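PDB 4V1T: LYND from Lyngbya aestuarii, which probably acts as an ATP-dependent cyclodehydratase, turning cysteine residues of precursor peptides into thiazoline rings during cyanobactin maturation. Local coordinates for residues D448-P453 with I491-V496; T598-I603 with Q709-E714. All blocks are in the same frame, centred on the assembly; numbering follows the deposited sequence.

Contact 1: D448-P453 with I491-V496; sequences DLAIHP and IEWTPV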
loop_
_atom_site.group_PDB
_atom_site.type_symbol
_atom_site.label_atom_id
_atom_site.label_comp_id
_atom_site.label_asym_id
_atom_site.label_seq_id
_atom_site.Cartn_x
_atom_site.Cartn_y
_atom_site.Cartn_z
ATOM N N ASP B 448 -8.675 37.643 35.737
ATOM C CA ASP B 448 -9.289 37.936 34.439
ATOM C C ASP B 448 -8.671 37.165 33.273
ATOM O O ASP B 448 -9.277 37.051 32.210
ATOM C CB ASP B 448 -9.222 39.438 34.152
ATOM C CG ASP B 448 -10.318 40.211 34.862
ATOM O OD1 ASP B 448 -11.473 39.732 34.883
ATOM O OD2 ASP B 448 -10.031 41.299 35.406
ATOM N N LEU B 449 -7.471 36.639 33.463
ATOM C CA LEU B 449 -6.886 35.748 32.469
ATOM C C LEU B 449 -7.659 34.430 32.421
ATOM O O LEU B 449 -7.638 33.718 31.417
ATOM C CB LEU B 449 -5.418 35.489 32.786
ATOM C CG LEU B 449 -4.491 36.700 32.768
ATOM C CD1 LEU B 449 -3.114 36.276 33.240
ATOM C CD2 LEU B 449 -4.426 37.308 31.372
ATOM N N ALA B 450 -8.332 34.116 33.521
ATOM C CA ALA B 450 -9.128 32.903 33.627
ATOM C C ALA B 450 -10.428 33.030 32.854
ATOM O O ALA B 450 -11.029 34.101 32.815
ATOM C CB ALA B 450 -9.424 32.598 35.084
ATOM N N ILE B 451 -10.845 31.924 32.239
ATOM C CA ILE B 451 -12.133 31.827 31.560
ATOM C C ILE B 451 -13.016 30.808 32.277
ATOM O O ILE B 451 -12.669 29.633 32.384
ATOM C CB ILE B 451 -11.944 31.451 30.083
ATOM C CG1 ILE B 451 -11.422 32.673 29.324
ATOM C CG2 ILE B 451 -13.259 30.994 29.457
ATOM C CD1 ILE B 451 -10.687 32.346 28.064
ATOM N N HIS B 452 -14.145 31.277 32.793
ATOM C CA HIS B 452 -15.069 30.420 33.517
ATOM C C HIS B 452 -15.572 29.329 32.567
ATOM O O HIS B 452 -15.939 29.628 31.434
ATOM C CB HIS B 452 -16.238 31.235 34.066
ATOM C CG HIS B 452 -16.978 30.565 35.179
ATOM N ND1 HIS B 452 -17.822 29.494 34.979
ATOM C CD2 HIS B 452 -17.007 30.819 36.507
ATOM C CE1 HIS B 452 -18.339 29.118 36.133
ATOM N NE2 HIS B 452 -17.861 29.908 37.077
ATOM N N PRO B 453 -15.575 28.059 33.019
ATOM C CA PRO B 453 -15.997 26.970 32.133
ATOM C C PRO B 453 -17.399 27.159 31.549
ATOM O O PRO B 453 -17.668 26.685 30.454
ATOM C CB PRO B 453 -15.937 25.733 33.041
ATOM C CG PRO B 453 -15.919 26.255 34.434
ATOM C CD PRO B 453 -15.205 27.562 34.354
ATOM N N ILE B 491 -8.188 24.211 41.255
ATOM C CA ILE B 491 -8.264 23.273 40.135
ATOM C C ILE B 491 -7.060 23.465 39.242
ATOM O O ILE B 491 -6.282 24.390 39.436
ATOM C CB ILE B 491 -9.540 23.479 39.307
ATOM C CG1 ILE B 491 -9.538 24.890 38.715
ATOM C CG2 ILE B 491 -10.776 23.230 40.175
ATOM C CD1 ILE B 491 -10.782 25.237 37.971
ATOM N N GLU B 492 -6.913 22.582 38.262
ATOM C CA GLU B 492 -5.826 22.697 37.293
ATOM C C GLU B 492 -6.279 23.457 36.056
ATOM O O GLU B 492 -7.214 23.042 35.370
ATOM C CB GLU B 492 -5.303 21.315 36.921
ATOM C CG GLU B 492 -4.526 20.666 38.063
ATOM C CD GLU B 492 -3.897 19.342 37.689
ATOM O OE1 GLU B 492 -4.485 18.606 36.868
ATOM O OE2 GLU B 492 -2.816 19.029 38.223
ATOM N N TRP B 493 -5.634 24.595 35.803
ATOM C CA TRP B 493 -5.909 25.388 34.609
ATOM C C TRP B 493 -4.809 25.157 33.585
ATOM O O TRP B 493 -3.642 24.993 33.948
ATOM C CB TRP B 493 -6.001 26.875 34.931
ATOM C CG TRP B 493 -7.053 27.247 35.936
ATOM C CD1 TRP B 493 -6.962 27.145 37.295
ATOM C CD2 TRP B 493 -8.342 27.816 35.662
ATOM N NE1 TRP B 493 -8.119 27.608 37.881
ATOM C CE2 TRP B 493 -8.980 28.022 36.900
ATOM C CE3 TRP B 493 -9.019 28.162 34.492
ATOM C CZ2 TRP B 493 -10.264 28.565 36.999
ATOM C CZ3 TRP B 493 -10.287 28.694 34.591
ATOM C CH2 TRP B 493 -10.901 28.890 35.837
ATOM N N THR B 494 -5.189 25.129 32.311
ATOM C CA THR B 494 -4.234 24.951 31.225
ATOM C C THR B 494 -4.098 26.255 30.440
ATOM O O THR B 494 -5.105 26.836 30.045
ATOM C CB THR B 494 -4.661 23.810 30.283
ATOM O OG1 THR B 494 -4.348 22.551 30.895
ATOM C CG2 THR B 494 -3.936 23.892 28.944
ATOM N N PRO B 495 -2.855 26.719 30.214
ATOM C CA PRO B 495 -2.678 27.932 29.422
ATOM C C PRO B 495 -3.096 27.731 27.977
ATOM O O PRO B 495 -2.758 26.715 27.369
ATOM C CB PRO B 495 -1.173 28.205 29.515
ATOM C CG PRO B 495 -0.567 26.876 29.769
ATOM C CD PRO B 495 -1.558 26.156 30.638
ATOM N N VAL B 496 -3.821 28.705 27.443
ATOM C CA VAL B 496 -4.254 28.694 26.057
ATOM C C VAL B 496 -3.872 30.023 25.422
ATOM O O VAL B 496 -3.904 31.072 26.082
ATOM C CB VAL B 496 -5.778 28.472 25.933
ATOM C CG1 VAL B 496 -6.173 27.131 26.527
ATOM C CG2 VAL B 496 -6.549 29.591 26.612
#
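The indole of W493 is sandwiched between two aliphatic groups. The methyl of A450 lies over one face of the six-membered ring, with CB 4.3 Å from its centroid and 23° off the ring normal, a CH-pi contact. From within the strand, CD1 of I491 sits 3.2 Å above the opposite face, displaced toward the rim. At the edge and in the ring plane stands the carbonyl oxygen of I451, 3.4 Å from W493 CZ3, where the weakly positive hydrogen on the ring perimeter can face it. W493 therefore meets carbon over its faces and oxygen at its edge, in keeping with the charge distribution of an aromatic ring. A chi1 of -59° sends the side chain toward the loop 448-453, and chi2, near 80°, turns the ring so that its benzo half leads.

In the fold, this loop links two short helices, 443-446 and 454-457, and leans on the antiparallel sheet of the YcaO region. Strand 491-498 pairs there with 439-441, 503-508 and 716-719. The indole NE1 bonds to A441 O, so the buried tryptophan does not leave its polar atom without a partner, and its side chain also touches L443 and L446. L449 and I451 make backbone hydrogen bonds to Y506 of the neighbouring strand. Alanine suits position 450 because a lone methyl lets the loop backbone come close to the indole face: A450 CB is 4.0 Å from W493 CZ3 and 4.1 Å from CH2, so it rests over the outer end of the ring.

Contact 2: T598-I603 with Q709-E714; sequences TADLGI and QQAGLE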
loop_
_atom_site.group_PDB
_atom_site.type_symbol
_atom_site.label_atom_id
_atom_site.label_comp_id
_atom_site.label_asym_id
_atom_site.label_seq_id
_atom_site.Cartn_x
_atom_site.Cartn_y
_atom_site.Cartn_z
ATOM N N THR B 598 -25.298 29.613 6.792
ATOM C CA THR B 598 -24.447 30.781 6.961
ATOM C C THR B 598 -25.110 31.812 7.877
ATOM O O THR B 598 -26.174 32.331 7.559
ATOM C CB THR B 598 -24.134 31.428 5.604
ATOM O OG1 THR B 598 -23.732 30.409 4.677
ATOM C CG2 THR B 598 -23.014 32.466 5.746
ATOM N N ALA B 599 -24.472 32.094 9.011
ATOM C CA ALA B 599 -25.042 32.976 10.023
ATOM C C ALA B 599 -24.261 34.293 10.114
ATOM O O ALA B 599 -23.712 34.750 9.120
ATOM C CB ALA B 599 -25.096 32.258 11.377
ATOM N N ASP B 600 -24.216 34.898 11.303
ATOM C CA ASP B 600 -23.740 36.277 11.459
ATOM C C ASP B 600 -22.255 36.500 11.128
ATOM O O ASP B 600 -21.836 37.637 10.916
ATOM C CB ASP B 600 -24.022 36.773 12.881
ATOM C CG ASP B 600 -23.356 35.917 13.944
ATOM O OD1 ASP B 600 -23.281 34.681 13.757
ATOM O OD2 ASP B 600 -22.909 36.478 14.962
ATOM N N LEU B 601 -21.469 35.433 11.060
ATOM C CA LEU B 601 -20.049 35.568 10.730
ATOM C C LEU B 601 -19.834 35.631 9.221
ATOM O O LEU B 601 -18.784 36.076 8.753
ATOM C CB LEU B 601 -19.238 34.421 11.332
ATOM C CG LEU B 601 -19.326 34.223 12.849
ATOM C CD1 LEU B 601 -18.279 33.225 13.321
ATOM C CD2 LEU B 601 -19.174 35.539 13.599
ATOM N N GLY B 602 -20.832 35.181 8.465
ATOM C CA GLY B 602 -20.796 35.269 7.014
ATOM C C GLY B 602 -19.900 34.236 6.354
ATOM O O GLY B 602 -19.692 34.274 5.140
ATOM N N ILE B 603 -19.358 33.321 7.150
ATOM C CA ILE B 603 -18.540 32.234 6.630
ATOM C C ILE B 603 -19.470 31.122 6.169
ATOM O O ILE B 603 -20.249 30.614 6.962
ATOM C CB ILE B 603 -17.570 31.689 7.693
ATOM C CG1 ILE B 603 -16.624 32.807 8.165
ATOM C CG2 ILE B 603 -16.781 30.512 7.131
ATOM C CD1 ILE B 603 -15.724 32.417 9.324
ATOM N N GLN B 709 -13.800 38.413 16.379
ATOM C CA GLN B 709 -13.642 39.609 17.205
ATOM C C GLN B 709 -14.688 40.677 16.885
ATOM O O GLN B 709 -15.159 41.377 17.782
ATOM C CB GLN B 709 -12.246 40.197 17.017
ATOM C CG GLN B 709 -11.936 41.380 17.920
ATOM C CD GLN B 709 -10.998 42.370 17.269
ATOM O OE1 GLN B 709 -11.436 43.375 16.714
ATOM N NE2 GLN B 709 -9.701 42.089 17.330
ATOM N N GLN B 710 -15.035 40.810 15.608
ATOM C CA GLN B 710 -16.069 41.760 15.191
ATOM C C GLN B 710 -17.417 41.403 15.804
ATOM O O GLN B 710 -18.227 42.281 16.099
ATOM C CB GLN B 710 -16.196 41.797 13.666
ATOM C CG GLN B 710 -15.082 42.558 12.967
ATOM C CD GLN B 710 -15.113 44.050 13.252
ATOM O OE1 GLN B 710 -16.179 44.655 13.374
ATOM N NE2 GLN B 710 -13.936 44.650 13.359
ATOM N N ALA B 711 -17.645 40.107 15.990
ATOM C CA ALA B 711 -18.870 39.620 16.609
ATOM C C ALA B 711 -18.758 39.627 18.130
ATOM O O ALA B 711 -19.662 39.155 18.818
ATOM C CB ALA B 711 -19.194 38.218 16.108
ATOM N N GLY B 712 -17.645 40.152 18.644
ATOM C CA GLY B 712 -17.408 40.216 20.081
ATOM C C GLY B 712 -16.988 38.879 20.655
ATOM O O GLY B 712 -17.388 38.535 21.762
ATOM N N LEU B 713 -16.178 38.133 19.897
ATOM C CA LEU B 713 -15.767 36.781 20.276
ATOM C C LEU B 713 -14.246 36.619 20.273
ATOM O O LEU B 713 -13.565 37.028 19.331
ATOM C CB LEU B 713 -16.389 35.759 19.324
ATOM C CG LEU B 713 -17.922 35.721 19.294
ATOM C CD1 LEU B 713 -18.422 34.808 18.183
ATOM C CD2 LEU B 713 -18.479 35.268 20.630
ATOM N N GLU B 714 -13.728 36.015 21.339
ATOM C CA GLU B 714 -12.299 35.728 21.464
ATOM C C GLU B 714 -11.996 34.304 20.989
ATOM O O GLU B 714 -12.766 33.388 21.241
ATOM C CB GLU B 714 -11.855 35.916 22.916
ATOM C CG GLU B 714 -10.377 35.677 23.167
ATOM C CD GLU B 714 -9.981 35.991 24.597
ATOM O OE1 GLU B 714 -10.839 35.858 25.496
ATOM O OE2 GLU B 714 -8.812 36.367 24.819
#
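G712 N donates to Q709 O at 2.9 Å, the shortest polar bond within the two segments, and closes the turn at the end of helix 697-710 from which the A711 methyl reaches D600 and L601. That bond belongs to a Schellman motif: G712 leaves the helix with a positive phi of 77°, a conformation glycine adopts easily, and L713 folds back onto A708, the hydrophobic contact that commonly accompanies this cap. Facing it is a type I turn from A599 to G602, closed by G602 N to A599 O at 3.0 Å and likewise ending in a glycine of positive phi.

The closest touch between the two turns is apolar. L601 CD2 meets A711 CB at 3.7 Å; chi1 of -57° sets the leucine CG beside the backbone N and brings CD2 up to that methyl. L601 also packs on I707 and on V550 of helix 538-561. Small alanine allows this approach, while L713 CD1 stays at a looser 4.7 Å from L601 CD2. Beside the methyl pair lies the carboxylate of D600, with OD2 4.3 Å from A711 CB and OD1 in a salt bridge to NH2 of R748. The polar groups named here are paired within their own turn or with R748, so what the turns share directly is mainly nondirectional van der Waals contact, over a modest 92 Å² of buried surface.

Overall arrangement
Followed from the N terminus, the chain first closes contact 1, where strand 491-498 returns to loop 448-453 after 37 residues that include several short helices. Contact 2 opens later, at the turn between strands 590-596 and 605-612, and spans 105 residues before the end of helix 697-710 comes back to it. The two loops follow in series, neither nesting nor crossing. The centres of contact 1 and contact 2 lie about 23 Å apart. The nearest atoms of contact 1 and contact 2 are about 4 Å apart, without touching. The link is strand 716-719: just beyond contact 2, it pairs with strand 491-498, and its L716 packs on I451 and V496 of contact 1.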